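Local structure of putative glucoamylase (Bacteroides uniformis, 4GL3) at residues 62-65 / 66-70; 81-84 / 85-88; 149-152 / 153-157; 393-396 / 397-401. The protein is a putative glucoamylase, probably a glycoside hydrolase that cleaves glucose-containing polysaccharides or oligosaccharides. All coordinates share one frame; numbering follows the deposited sequence. Where two conformers were deposited one is given.

Contact 1: 62-65 / 66-70; sequences MAII and VGIER
Ile64 and Ile68 meet one turn apart on the alpha-helix of residues 54-69, in a protein whose family belongs to the six-hairpin glycosidases, enzymes built on a scaffold of paired helices. The Ile68 side chain can be traced outward from its root. Its CB stands 3.7 Å from Ile65 O. With chi1 at -65°, CG1 lies anti to the carbonyl carbon of Ile68 and beside its N, which turns this branch back to the preceding turn, where CG1 comes within 3.4 Å of Ile64 O. CD1 at the tip stays near that oxygen, 3.9 Å from Ile64 O, and ends 4.3 Å from Ile64 CG2, a light apolar touch. Beyond the two segments, Ile68 also packs on Tyr140 of helix 124-140 and Arg75 of helix 75-90.

Val66 behaves similarly toward the turn before it. Its CG2 approaches to 3.4 Å from Met62 O, while the same oxygen accepts the Val66 N-H; Val66 N and Met62 O are 3.1 Å apart and the donor lies in the carbonyl plane. Gly67 N and Ile68 N continue the i to i+4 pattern with Ala63 O and Ile64 O. Ile65 turns to other helices, packing on Ala137 and on Leu395 and Leu399. Glu69 sits near the end of the helix, and its carboxylate oxygen OE2 is hydrogen-bonded to Tyr140 OH. Nearer the backbone, Glu69 CG lies 3.6 Å from Ile65 O, and that oxygen receives a nearly straight bond from Glu69 N, 3.1 Å long with an N-H...O angle of 172°.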
# COMPACT_ATOMS: atom_id res chain seq x y z
N MSE A 62 -5.26 3.62 7.77
CA MSE A 62 -6.43 3.02 7.15
C MSE A 62 -6.94 1.80 7.94
O MSE A 62 -8.15 1.62 8.07
CB MSE A 62 -6.16 2.66 5.69
CG MSE A 62 -5.91 3.91 4.84
SE MSE A 62 -5.51 3.67 2.95
CE MSE A 62 -3.55 3.67 2.93
N ALA A 63 -6.01 1.01 8.48
CA ALA A 63 -6.36 -0.12 9.35
C ALA A 63 -7.12 0.33 10.59
O ALA A 63 -8.07 -0.34 11.04
CB ALA A 63 -5.12 -0.92 9.73
N ILE A 64 -6.75 1.48 11.16
CA ILE A 64 -7.49 1.99 12.30
C ILE A 64 -8.98 2.27 11.94
O ILE A 64 -9.90 1.91 12.70
CB ILE A 64 -6.84 3.23 12.92
CG1 ILE A 64 -5.54 2.80 13.61
CG2 ILE A 64 -7.78 3.91 13.92
CD1 ILE A 64 -4.57 3.94 13.82
N ILE A 65 -9.21 2.89 10.79
CA ILE A 65 -10.58 3.18 10.34
C ILE A 65 -11.38 1.87 10.15
O ILE A 65 -12.52 1.76 10.63
CB ILE A 65 -10.61 4.02 9.04
CG1 ILE A 65 -9.84 5.35 9.24
CG2 ILE A 65 -12.07 4.29 8.63
CD1 ILE A 65 -9.44 6.01 7.91
N VAL A 66 -10.74 0.86 9.53
CA VAL A 66 -11.35 -0.48 9.37
C VAL A 66 -11.71 -1.06 10.74
O VAL A 66 -12.83 -1.52 10.97
CB VAL A 66 -10.41 -1.43 8.58
CG1 VAL A 66 -10.95 -2.87 8.55
CG2 VAL A 66 -10.19 -0.92 7.15
N GLY A 67 -10.78 -0.96 11.67
CA GLY A 67 -10.97 -1.47 13.04
C GLY A 67 -12.11 -0.83 13.82
O GLY A 67 -12.81 -1.52 14.57
N ILE A 68 -12.30 0.47 13.64
CA ILE A 68 -13.44 1.14 14.26
C ILE A 68 -14.74 0.58 13.69
O ILE A 68 -15.64 0.21 14.44
CB ILE A 68 -13.45 2.67 14.06
CG1 ILE A 68 -12.26 3.34 14.76
CG2 ILE A 68 -14.76 3.24 14.59
CD1 ILE A 68 -11.99 4.77 14.31
N GLU A 69 -14.83 0.54 12.37
CA GLU A 69 -16.03 0.07 11.67
C GLU A 69 -16.31 -1.41 11.94
O GLU A 69 -17.46 -1.79 11.94
CB GLU A 69 -15.91 0.34 10.16
CG GLU A 69 -16.03 1.82 9.86
CD GLU A 69 -17.40 2.39 10.23
OE1 GLU A 69 -18.42 1.79 9.82
OE2 GLU A 69 -17.46 3.41 10.92
N ARG A 70 -15.28 -2.23 12.14
CA ARG A 70 -15.46 -3.64 12.48
C ARG A 70 -15.65 -3.89 13.97
O ARG A 70 -15.89 -5.02 14.38
CB ARG A 70 -14.29 -4.49 11.97
CG ARG A 70 -14.31 -4.72 10.46
CD ARG A 70 -15.35 -5.75 10.06
NE ARG A 70 -15.74 -5.51 8.66
CZ ARG A 70 -16.78 -6.07 8.05
NH1 ARG A 70 -17.52 -6.97 8.69
NH2 ARG A 70 -17.08 -5.74 6.81

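Contact 2: 81-84 / 85-88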
# COMPACT_ATOMS: atom_id res chain seq x y z
N ARG A 81 -6.13 7.54 19.18
CA ARG A 81 -4.91 7.06 18.50
C ARG A 81 -4.57 7.93 17.27
O ARG A 81 -3.43 8.32 17.08
CB ARG A 81 -5.08 5.60 18.07
CG ARG A 81 -3.85 4.95 17.40
CD ARG A 81 -2.64 4.86 18.32
NE ARG A 81 -2.90 4.05 19.51
CZ ARG A 81 -2.66 2.75 19.60
NH1 ARG A 81 -2.11 2.06 18.61
NH2 ARG A 81 -2.93 2.12 20.71
N MSE A 82 -5.56 8.19 16.43
CA MSE A 82 -5.36 8.99 15.25
C MSE A 82 -4.81 10.39 15.59
O MSE A 82 -3.89 10.89 14.92
CB MSE A 82 -6.68 9.14 14.47
CG MSE A 82 -6.54 9.82 13.11
SE MSE A 82 -5.50 8.81 11.82
CE MSE A 82 -6.34 7.09 12.15
N LEU A 83 -5.36 11.02 16.61
CA LEU A 83 -4.85 12.31 17.07
C LEU A 83 -3.38 12.19 17.51
O LEU A 83 -2.58 13.07 17.15
CB LEU A 83 -5.74 12.96 18.18
CG LEU A 83 -5.34 14.37 18.68
CD1 LEU A 83 -5.22 15.36 17.51
CD2 LEU A 83 -6.31 14.89 19.73
N LYS A 84 -3.02 11.13 18.23
CA LYS A 84 -1.63 10.91 18.61
C LYS A 84 -0.72 10.85 17.35
O LYS A 84 0.34 11.48 17.31
CB LYS A 84 -1.46 9.65 19.48
CG LYS A 84 -0.01 9.33 19.93
CD LYS A 84 0.05 8.35 21.11
CE LYS A 84 -0.20 6.94 20.64
NZ LYS A 84 -0.25 5.88 21.72
N ILE A 85 -1.15 10.11 16.33
CA ILE A 85 -0.41 9.93 15.13
C ILE A 85 -0.20 11.23 14.40
O ILE A 85 0.95 11.55 14.06
CB ILE A 85 -1.08 8.90 14.18
CG1 ILE A 85 -0.96 7.48 14.74
CG2 ILE A 85 -0.45 8.94 12.79
CD1 ILE A 85 -1.92 6.45 14.11
N VAL A 86 -1.26 11.98 14.16
CA VAL A 86 -1.13 13.20 13.36
C VAL A 86 -0.45 14.33 14.13
O VAL A 86 0.29 15.15 13.54
CB VAL A 86 -2.49 13.65 12.71
CG1 VAL A 86 -3.04 12.52 11.90
CG2 VAL A 86 -3.50 14.14 13.72
N ARG A 87 -0.61 14.34 15.45
CA ARG A 87 0.20 15.25 16.24
C ARG A 87 1.71 14.95 16.13
O ARG A 87 2.52 15.86 16.04
CB ARG A 87 -0.21 15.28 17.72
CG ARG A 87 -1.36 16.19 18.06
CD ARG A 87 -1.78 16.06 19.52
NE ARG A 87 -2.72 17.12 19.89
CZ ARG A 87 -3.58 17.09 20.92
NH1 ARG A 87 -3.67 16.02 21.71
NH2 ARG A 87 -4.39 18.14 21.15
N PHE A 88 2.08 13.67 16.21
CA PHE A 88 3.47 13.28 16.08
C PHE A 88 4.06 13.63 14.70
O PHE A 88 5.19 14.13 14.60
CB PHE A 88 3.61 11.79 16.32
CG PHE A 88 5.03 11.32 16.51
CD1 PHE A 88 5.62 11.32 17.79
CD2 PHE A 88 5.75 10.84 15.45
CE1 PHE A 88 6.91 10.86 17.95
CE2 PHE A 88 7.04 10.37 15.62
CZ PHE A 88 7.61 10.38 16.86
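Leu83 lays its isobutyl end over one face of the Arg87 guanidinium, four residues on in helix 75-90. CD2 does the closest touching, 3.5 Å from Arg87 NH1, and sits toward the rim of the planar group instead of over its centre. The other methyl, Leu83 CD1, lies by the aliphatic part up to NE, 4.0 Å from Arg87 CG. Two features bring the groups together: Leu83 CG stands opposite its own N about chi1 (-176°), and the arginine, extended from CG to NE, passes obliquely across the leucine. Below them the backbone fixes the spacing, since Arg87 N donates to Leu83 O at 2.9 Å and Arg87 CB rests 3.3 Å from Leu83 O.

The next layer is apolar. Val86 CG2 lies 4.3 Å from Leu83 CD1, and the selenium SE of selenomethionine Met82 approaches Val86 CG1 at 4.5 Å. Around the helix, Ile85 CD1 touches Arg81 CG at 4.1 Å.

Further out, Arg150 and Ile154 of helix 146-161 pack against Leu83 and Arg87 respectively. The polar ends of Arg81 and Lys84 are held by backbone carbonyls: Arg81 NH1 by Trp31 O, with a cation-pi contact to the Trp31 ring as well, and Lys84 NZ by Pro36 O. With an alanine at Leu83, the Arg87 guanidinium would probably lose its apolar cover on that face and be freer to swing.

Because CD2 approaches a face of the guanidinium, this packing is a van der Waals contact and not a polar one, and the N-H groups take no part in it.

Contact 3: 149-152 / 153-157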
# COMPACT_ATOMS: atom_id res chain seq x y z
N ASN A 149 -12.19 17.52 15.43
CA ASN A 149 -11.94 18.83 14.83
C ASN A 149 -10.44 19.00 14.64
O ASN A 149 -10.01 19.48 13.59
CB ASN A 149 -12.51 19.97 15.67
CG ASN A 149 -14.03 20.00 15.66
OD1 ASN A 149 -14.69 19.40 14.79
ND2 ASN A 149 -14.61 20.71 16.64
N ARG A 150 -9.67 18.54 15.62
CA ARG A 150 -8.22 18.74 15.62
C ARG A 150 -7.54 17.78 14.64
O ARG A 150 -6.61 18.16 13.96
CB ARG A 150 -7.69 18.52 17.02
CG ARG A 150 -6.20 18.83 17.20
CD ARG A 150 -5.99 20.28 17.61
NE ARG A 150 -5.57 21.13 16.50
CZ ARG A 150 -4.31 21.45 16.19
NH1 ARG A 150 -3.29 20.99 16.92
NH2 ARG A 150 -4.06 22.24 15.14
N ILE A 151 -8.01 16.53 14.58
CA ILE A 151 -7.57 15.59 13.56
C ILE A 151 -7.70 16.19 12.16
O ILE A 151 -6.75 16.17 11.38
CB ILE A 151 -8.36 14.26 13.60
CG1 ILE A 151 -7.98 13.40 14.83
CG2 ILE A 151 -8.06 13.45 12.35
CD1 ILE A 151 -8.94 12.26 15.18
N ARG A 152 -8.87 16.69 11.82
CA ARG A 152 -9.09 17.26 10.48
C ARG A 152 -8.22 18.48 10.20
O ARG A 152 -7.69 18.61 9.10
CB ARG A 152 -10.59 17.64 10.28
CG ARG A 152 -11.53 16.43 10.16
CD ARG A 152 -12.90 16.81 9.64
NE ARG A 152 -13.49 17.97 10.34
CZ ARG A 152 -14.09 17.94 11.52
NH1 ARG A 152 -14.21 16.80 12.20
NH2 ARG A 152 -14.59 19.06 12.04
N GLY A 153 -8.11 19.37 11.19
CA GLY A 153 -7.28 20.59 11.08
C GLY A 153 -5.82 20.27 10.84
O GLY A 153 -5.17 20.88 9.95
N ILE A 154 -5.30 19.31 11.61
CA ILE A 154 -3.92 18.94 11.48
C ILE A 154 -3.71 18.31 10.13
O ILE A 154 -2.75 18.64 9.44
CB ILE A 154 -3.40 17.99 12.60
CG1 ILE A 154 -3.31 18.75 13.95
CG2 ILE A 154 -2.04 17.39 12.20
CD1 ILE A 154 -3.03 17.87 15.18
N ILE A 155 -4.59 17.39 9.72
CA ILE A 155 -4.40 16.69 8.43
C ILE A 155 -4.47 17.72 7.29
O ILE A 155 -3.68 17.66 6.38
CB ILE A 155 -5.44 15.56 8.21
CG1 ILE A 155 -5.13 14.36 9.12
CG2 ILE A 155 -5.47 15.15 6.74
CD1 ILE A 155 -6.18 13.26 9.16
N ASN A 156 -5.41 18.66 7.36
CA ASN A 156 -5.54 19.59 6.25
C ASN A 156 -4.27 20.44 6.11
O ASN A 156 -3.84 20.71 5.02
CB ASN A 156 -6.74 20.51 6.41
CG ASN A 156 -7.08 21.23 5.09
OD1 ASN A 156 -7.34 20.61 4.04
ND2 ASN A 156 -7.03 22.51 5.14
N ASN A 157 -3.70 20.87 7.24
CA ASN A 157 -2.45 21.63 7.23
C ASN A 157 -1.26 20.82 6.70
O ASN A 157 -0.47 21.31 5.87
CB ASN A 157 -2.18 22.17 8.64
CG ASN A 157 -0.93 22.98 8.70
OD1 ASN A 157 0.09 22.51 9.21
ND2 ASN A 157 -0.97 24.19 8.15
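Asn149 O accepts the backbone N-H of Gly153 at 3.1 Å, one of the i to i+4 bonds of helix 146-161. The Asn149 side chain is held from two directions: its OD1 takes a hydrogen from Arg152 NH2 at 2.8 Å, with the oxygen tilted 26° out of the guanidinium plane, and its ND2 is bonded to Asp144 OD1.

Arg150 comes next. Bends at chi2 (91°) and chi3 (-100°) fold the chain back so that its guanidinium lies across Ile154. Ile154 CG1 sits over the centre of that group, 3.6 Å from Arg150 CZ, and Ile154 CD1 comes equally near Arg150 NH1, also at 3.6 Å. Replacing Ile154 by a glycine would probably strip the underside of this guanidinium and open a gap against Val86 on helix 75-90.

Ile151 points the same way as Ile155 and lies alongside it, with Ile151 CG2 3.7 Å from Ile155 CD1. Ile155 CG1 also approaches Ile151 O at 3.3 Å, and its side chain packs on Leu134 and Ala137.

Arg152 closes the segment: Arg152 O accepts from Asn156 N at 2.9 Å, while NH1 is bonded to Phe141 O and Lys143 O, tying the arginine to the turn before the helix. Isoleucines facing neighbouring helices, with arginine and asparagine at the borders, make this an amphipathic alpha-helix, consistent with the helical packing of six-hairpin glycosidases.

Contact 4: 393-396 / 397-401; sequences TGLI and WKLFM
Gly394 O accepts the N-H of Lys398 at 2.9 Å, the first i to i+4 bond of helix 395-401, for which Gly394 is the N-cap. Its phi of 63°, which favours glycine, is where the chain leaves helix 378-393 and enters the next. Leu395 O follows with a longer bond from Leu399 N at 3.3 Å, and Ile396 O with a nearly straight one from Phe400 N at 3.0 Å (176°).

The N-H groups of the first turn look backward for acceptors. Thr393 OG1 takes a weak bond from Leu395 N at 3.3 Å and is itself bonded to Glu389 OE2. Asn390 OD1 serves Trp397 N and, weakly, Ile396 N. The indole NE1 of Trp397 has Tyr256 O.

Lys398, bent at chi3 and chi4, folds back until its CE is 3.2 Å from Thr393 O, and Leu399 CD1 lies 4.2 Å from Ile396 CD1.

Three successive N-H groups at the helix start, of Leu395, Ile396 and Trp397, thus find side-chain oxygens of helix 378-393, two of them weakly. Such acceptors probably also suit the partial positive charge expected at a helix N-terminus.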
# COMPACT_ATOMS: atom_id res chain seq x y z
N THR A 393 -17.07 -3.89 1.89
CA THR A 393 -17.93 -2.71 2.00
C THR A 393 -17.46 -1.47 1.18
O THR A 393 -18.14 -0.46 1.15
CB THR A 393 -17.99 -2.23 3.48
OG1 THR A 393 -16.67 -1.85 3.91
CG2 THR A 393 -18.61 -3.30 4.43
N GLY A 394 -16.30 -1.54 0.54
CA GLY A 394 -15.73 -0.38 -0.16
C GLY A 394 -15.39 0.79 0.76
O GLY A 394 -15.22 1.91 0.28
N LEU A 395 -15.26 0.54 2.07
CA LEU A 395 -15.06 1.55 3.10
C LEU A 395 -13.98 2.58 2.78
O LEU A 395 -14.27 3.79 2.78
CB LEU A 395 -14.71 0.91 4.46
CG LEU A 395 -14.51 1.90 5.61
CD1 LEU A 395 -15.83 2.63 5.97
CD2 LEU A 395 -13.97 1.18 6.86
N ILE A 396 -12.74 2.14 2.51
CA ILE A 396 -11.63 3.11 2.40
C ILE A 396 -11.68 3.83 1.05
O ILE A 396 -11.43 5.03 0.97
CB ILE A 396 -10.26 2.44 2.66
CG1 ILE A 396 -10.23 1.80 4.06
CG2 ILE A 396 -9.11 3.44 2.49
CD1 ILE A 396 -10.66 2.67 5.22
N TRP A 397 -12.04 3.08 0.00
CA TRP A 397 -12.35 3.66 -1.30
C TRP A 397 -13.38 4.78 -1.23
O TRP A 397 -13.17 5.85 -1.77
CB TRP A 397 -12.91 2.60 -2.23
CG TRP A 397 -11.90 1.64 -2.76
CD1 TRP A 397 -10.56 1.84 -2.93
CD2 TRP A 397 -12.17 0.32 -3.26
NE1 TRP A 397 -9.97 0.72 -3.45
CE2 TRP A 397 -10.94 -0.22 -3.70
CE3 TRP A 397 -13.32 -0.46 -3.34
CZ2 TRP A 397 -10.84 -1.51 -4.24
CZ3 TRP A 397 -13.22 -1.74 -3.89
CH2 TRP A 397 -11.98 -2.25 -4.33
N LYS A 398 -14.49 4.57 -0.58
CA LYS A 398 -15.49 5.64 -0.50
C LYS A 398 -14.95 6.89 0.20
O LYS A 398 -15.23 7.99 -0.23
CB LYS A 398 -16.78 5.19 0.18
CG LYS A 398 -17.58 4.18 -0.64
CD LYS A 398 -18.88 3.78 0.10
CE LYS A 398 -19.20 2.30 -0.04
NZ LYS A 398 -19.64 1.91 -1.41
N LEU A 399 -14.20 6.71 1.27
CA LEU A 399 -13.68 7.85 2.01
C LEU A 399 -12.71 8.67 1.13
O LEU A 399 -12.87 9.89 0.97
CB LEU A 399 -12.99 7.37 3.31
CG LEU A 399 -13.95 6.79 4.34
CD1 LEU A 399 -13.19 5.97 5.35
CD2 LEU A 399 -14.81 7.89 5.00
N PHE A 400 -11.69 7.99 0.59
CA PHE A 400 -10.64 8.66 -0.17
C PHE A 400 -11.23 9.34 -1.42
O PHE A 400 -10.91 10.49 -1.69
CB PHE A 400 -9.54 7.68 -0.54
CG PHE A 400 -8.40 8.30 -1.30
CD1 PHE A 400 -7.35 8.92 -0.62
CD2 PHE A 400 -8.34 8.23 -2.69
CE1 PHE A 400 -6.30 9.49 -1.30
CE2 PHE A 400 -7.27 8.80 -3.38
CZ PHE A 400 -6.27 9.44 -2.68
N MSE A 401 -12.07 8.62 -2.17
CA MSE A 401 -12.60 9.15 -3.42
C MSE A 401 -13.57 10.32 -3.17
O MSE A 401 -13.87 11.09 -4.10
CB MSE A 401 -13.31 8.05 -4.22
CG MSE A 401 -12.41 6.93 -4.67
SE MSE A 401 -11.02 7.50 -5.91
CE MSE A 401 -11.98 7.48 -7.56

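Helix 54-69 sits at the middle of the set: contact 1 touches both contact 2 and contact 4, whose own nearest atoms stay about 9 Å apart. On one flank, Ile64 CD1 meets Ile85 CD1 at 3.7 Å; on the other, the selenium SE of Met62 meets Ile396 CG2 at 3.6 Å. Contact 3 joins only through contact 2, with centres 10 Å apart and Leu83 CD1 3.6 Å from Arg150 CG. Ile154 CD1 also touches Arg87 CG at 3.7 Å, so each arginine and the aliphatic side chain over its guanidinium lie beside the other pair. Bound di(hydroxyethyl)ether lies about 4 Å from the side chain of Leu83 and likewise from that of Arg150.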